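PDB 4QK0: GH127 beta-L-arabinofuranoside from Geobacillus stearothermophilus, which probably hydrolyses beta-L-arabinofuranosides, releasing L-arabinose from the non-reducing ends of arabinose-containing saccharides. Local coordinates for residues A[570-575]-A[603-608]. Sequence-based numbering, arbitrary orientation.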
ATOM      1  N   LEU A 570      -0.521  17.466   7.056  1.00 28.35           N
ATOM      2  CA  LEU A 570       0.123  17.243   8.357  1.00 27.59           C
ATOM      3  C   LEU A 570       1.495  16.625   8.174  1.00 25.29           C
ATOM      4  O   LEU A 570       2.325  16.738   9.049  1.00 24.79           O
ATOM      5  CB  LEU A 570      -0.756  16.412   9.292  1.00 27.60           C
ATOM      6  CG  LEU A 570      -2.109  17.034   9.631  1.00 29.56           C
ATOM      7  CD1 LEU A 570      -2.970  16.042  10.390  1.00 32.06           C
ATOM      8  CD2 LEU A 570      -1.956  18.289  10.431  1.00 29.54           C
ATOM      9  N   ALA A 571       1.753  16.000   7.040  1.00 27.77           N
ATOM     10  CA  ALA A 571       3.140  15.537   6.722  1.00 26.73           C
ATOM     11  C   ALA A 571       4.115  16.701   6.681  1.00 28.00           C
ATOM     12  O   ALA A 571       5.275  16.561   7.062  1.00 27.28           O
ATOM     13  CB  ALA A 571       3.168  14.798   5.397  1.00 26.87           C
ATOM     14  N   ASN A 572       3.629  17.888   6.306  1.00 30.74           N
ATOM     15  CA  ASN A 572       4.441  19.125   6.276  1.00 31.45           C
ATOM     16  C   ASN A 572       4.406  19.897   7.616  1.00 32.21           C
ATOM     17  O   ASN A 572       4.178  21.131   7.670  1.00 34.53           O
ATOM     18  CB  ASN A 572       3.926  20.021   5.143  1.00 33.47           C
ATOM     19  CG  ASN A 572       4.751  21.265   4.969  1.00 38.29           C
ATOM     20  OD1 ASN A 572       5.998  21.235   4.996  1.00 43.60           O
ATOM     21  ND2 ASN A 572       4.069  22.374   4.770  1.00 39.49           N
ATOM     22  N   LEU A 573       4.530  19.145   8.702  1.00 32.97           N
ATOM     23  CA  LEU A 573       4.628  19.685  10.066  1.00 33.01           C
ATOM     24  C   LEU A 573       5.794  18.991  10.681  1.00 28.84           C
ATOM     25  O   LEU A 573       5.887  17.766  10.629  1.00 30.35           O
ATOM     26  CB  LEU A 573       3.423  19.343  10.925  1.00 35.26           C
ATOM     27  CG  LEU A 573       2.361  20.399  11.219  1.00 37.43           C
ATOM     28  CD1 LEU A 573       1.320  19.795  12.146  1.00 38.88           C
ATOM     29  CD2 LEU A 573       2.917  21.624  11.876  1.00 40.51           C
ATOM     30  N   PHE A 574       6.690  19.779  11.237  1.00 26.70           N
ATOM     31  CA  PHE A 574       7.938  19.315  11.765  1.00 28.29           C
ATOM     32  C   PHE A 574       8.019  19.799  13.203  1.00 33.90           C
ATOM     33  O   PHE A 574       7.822  20.984  13.497  1.00 38.64           O
ATOM     34  CB  PHE A 574       9.122  19.805  10.902  1.00 27.48           C
ATOM     35  CG  PHE A 574       9.064  19.308   9.482  1.00 27.22           C
ATOM     36  CD1 PHE A 574       8.262  19.936   8.535  1.00 27.24           C
ATOM     37  CD2 PHE A 574       9.767  18.183   9.106  1.00 27.88           C
ATOM     38  CE1 PHE A 574       8.179  19.461   7.239  1.00 28.88           C
ATOM     39  CE2 PHE A 574       9.693  17.697   7.831  1.00 26.22           C
ATOM     40  CZ  PHE A 574       8.890  18.342   6.881  1.00 29.87           C
ATOM     41  N   LEU A 575       8.290  18.864  14.105  1.00 34.86           N
ATOM     42  CA  LEU A 575       8.355  19.180  15.504  1.00 36.14           C
ATOM     43  C   LEU A 575       9.794  19.260  15.852  1.00 32.34           C
ATOM     44  O   LEU A 575      10.473  18.250  15.848  1.00 33.29           O
ATOM     45  CB  LEU A 575       7.618  18.094  16.312  1.00 37.65           C
ATOM     46  CG  LEU A 575       7.564  18.349  17.815  1.00 45.35           C
ATOM     47  CD1 LEU A 575       6.790  19.628  18.138  1.00 48.51           C
ATOM     48  CD2 LEU A 575       6.891  17.206  18.570  1.00 49.77           C
ATOM     49  N   VAL A 603       7.035  23.877   6.134  1.00 30.76           N
ATOM     50  CA  VAL A 603       7.683  24.383   4.941  1.00 37.97           C
ATOM     51  C   VAL A 603       6.721  25.309   4.217  1.00 37.65           C
ATOM     52  O   VAL A 603       5.550  24.995   4.051  1.00 38.17           O
ATOM     53  CB  VAL A 603       8.126  23.223   4.023  1.00 39.27           C
ATOM     54  CG1 VAL A 603       8.678  23.726   2.701  1.00 39.53           C
ATOM     55  CG2 VAL A 603       9.181  22.403   4.764  1.00 42.81           C
ATOM     56  N   ASP A 604       7.247  26.421   3.749  1.00 44.13           N
ATOM     57  CA  ASP A 604       6.460  27.425   3.029  1.00 52.08           C
ATOM     58  C   ASP A 604       6.202  27.007   1.584  1.00 49.42           C
ATOM     59  O   ASP A 604       7.127  26.853   0.800  1.00 42.85           O
ATOM     60  CB  ASP A 604       7.202  28.761   3.086  1.00 62.98           C
ATOM     61  CG  ASP A 604       6.353  29.961   2.663  1.00 67.18           C
ATOM     62  OD1 ASP A 604       5.279  29.830   2.034  1.00 77.36           O
ATOM     63  OD2 ASP A 604       6.795  31.074   2.998  1.00 73.13           O
ATOM     64  N   GLU A 605       4.927  26.781   1.265  1.00 63.84           N
ATOM     65  CA  GLU A 605       4.491  26.450  -0.104  1.00 74.84           C
ATOM     66  C   GLU A 605       4.409  27.736  -0.950  1.00 84.76           C
ATOM     67  O   GLU A 605       4.675  27.690  -2.138  1.00 94.96           O
ATOM     68  CB  GLU A 605       3.132  25.708  -0.146  1.00 68.31           C
ATOM     69  CG  GLU A 605       2.950  24.566   0.847  1.00 67.94           C
ATOM     70  CD  GLU A 605       1.786  23.635   0.490  1.00 61.93           C
ATOM     71  OE1 GLU A 605       1.250  22.879   1.383  1.00 56.92           O
ATOM     72  OE2 GLU A 605       1.408  23.677  -0.701  1.00 54.50           O
ATOM     73  N   SER A 606       4.061  28.876  -0.331  1.00 91.20           N
ATOM     74  CA  SER A 606       4.060  30.184  -1.011  1.00 87.10           C
ATOM     75  C   SER A 606       5.372  30.462  -1.713  1.00 84.99           C
ATOM     76  O   SER A 606       5.377  30.951  -2.829  1.00 92.94           O
ATOM     77  CB  SER A 606       3.788  31.299  -0.018  1.00 87.69           C
ATOM     78  OG  SER A 606       2.494  31.159   0.523  1.00 86.47           O
ATOM     79  N   ALA A 607       6.479  30.131  -1.061  1.00 83.75           N
ATOM     80  CA  ALA A 607       7.787  30.190  -1.703  1.00 84.60           C
ATOM     81  C   ALA A 607       7.952  29.186  -2.849  1.00 75.92           C
ATOM     82  O   ALA A 607       8.888  29.288  -3.632  1.00 66.75           O
ATOM     83  CB  ALA A 607       8.889  29.984  -0.680  1.00 86.67           C
ATOM     84  N   TRP A 608       7.063  28.209  -2.953  1.00 72.04           N
ATOM     85  CA  TRP A 608       7.100  27.286  -4.075  1.00 67.78           C
ATOM     86  C   TRP A 608       6.373  27.956  -5.237  1.00 67.65           C
ATOM     87  O   TRP A 608       5.608  28.907  -5.058  1.00 71.81           O
ATOM     88  CB  TRP A 608       6.536  25.895  -3.702  1.00 57.96           C
ATOM     89  CG  TRP A 608       7.427  24.710  -4.181  1.00 50.46           C
ATOM     90  CD1 TRP A 608       7.376  24.079  -5.376  1.00 48.83           C
ATOM     91  CD2 TRP A 608       8.459  24.055  -3.435  1.00 37.95           C
ATOM     92  NE1 TRP A 608       8.314  23.067  -5.437  1.00 48.74           N
ATOM     93  CE2 TRP A 608       8.991  23.036  -4.256  1.00 39.32           C
ATOM     94  CE3 TRP A 608       8.968  24.237  -2.163  1.00 38.52           C
ATOM     95  CZ2 TRP A 608       9.983  22.214  -3.858  1.00 36.00           C
ATOM     96  CZ3 TRP A 608       9.965  23.390  -1.736  1.00 40.01           C
ATOM     97  CH2 TRP A 608      10.467  22.405  -2.585  1.00 40.69           C
TER
HETATM   98  O   HOH W   1       1.658  23.265   4.240  1.00 39.09           O
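Asn572 grips the backbone of Val603 at both ends of its carboxamide, and these two residues supply most of the 155 Å² buried here. The ND2 bond to Val603 O is 3.1 Å long and nearly straight (172°); it meets the carbonyl oxygen in its own plane, on a lone pair, and lies close to the Asn572 amide plane. The return bond, from Val603 N to Asn572 OD1, is also 3.1 Å but more bent, at 147°, with the donor tilted out of the amide carbonyl plane. With CG anti to the backbone N (chi1 -176°), the amide reaches the Val603 backbone, and its two bonds fix which end is oxygen. OD1 lies at the edge of the Phe574 ring, whose CE1 packs obliquely on Val603 CG2 at 4.0 Å. A water accepts from Asn572 ND2 at 2.6 Å and donates to Glu605 OE1 at 2.9 Å; that carboxylate oxygen also bonds Gln542 of the second subunit, placing the contact beside the dimer interface. Without the carboxamide, as with an alanine here, Val603 N and O would probably lose these mates and the water its donor. Because Asn572 faces Val603 two residues beyond the Phe574–Glu601 backbone pair, its side-chain amide appears to stand in for a backbone pair just past the end of the antiparallel pairing of strands 574-586 and 593-603 in the C-terminal beta domain of this GH127 enzyme.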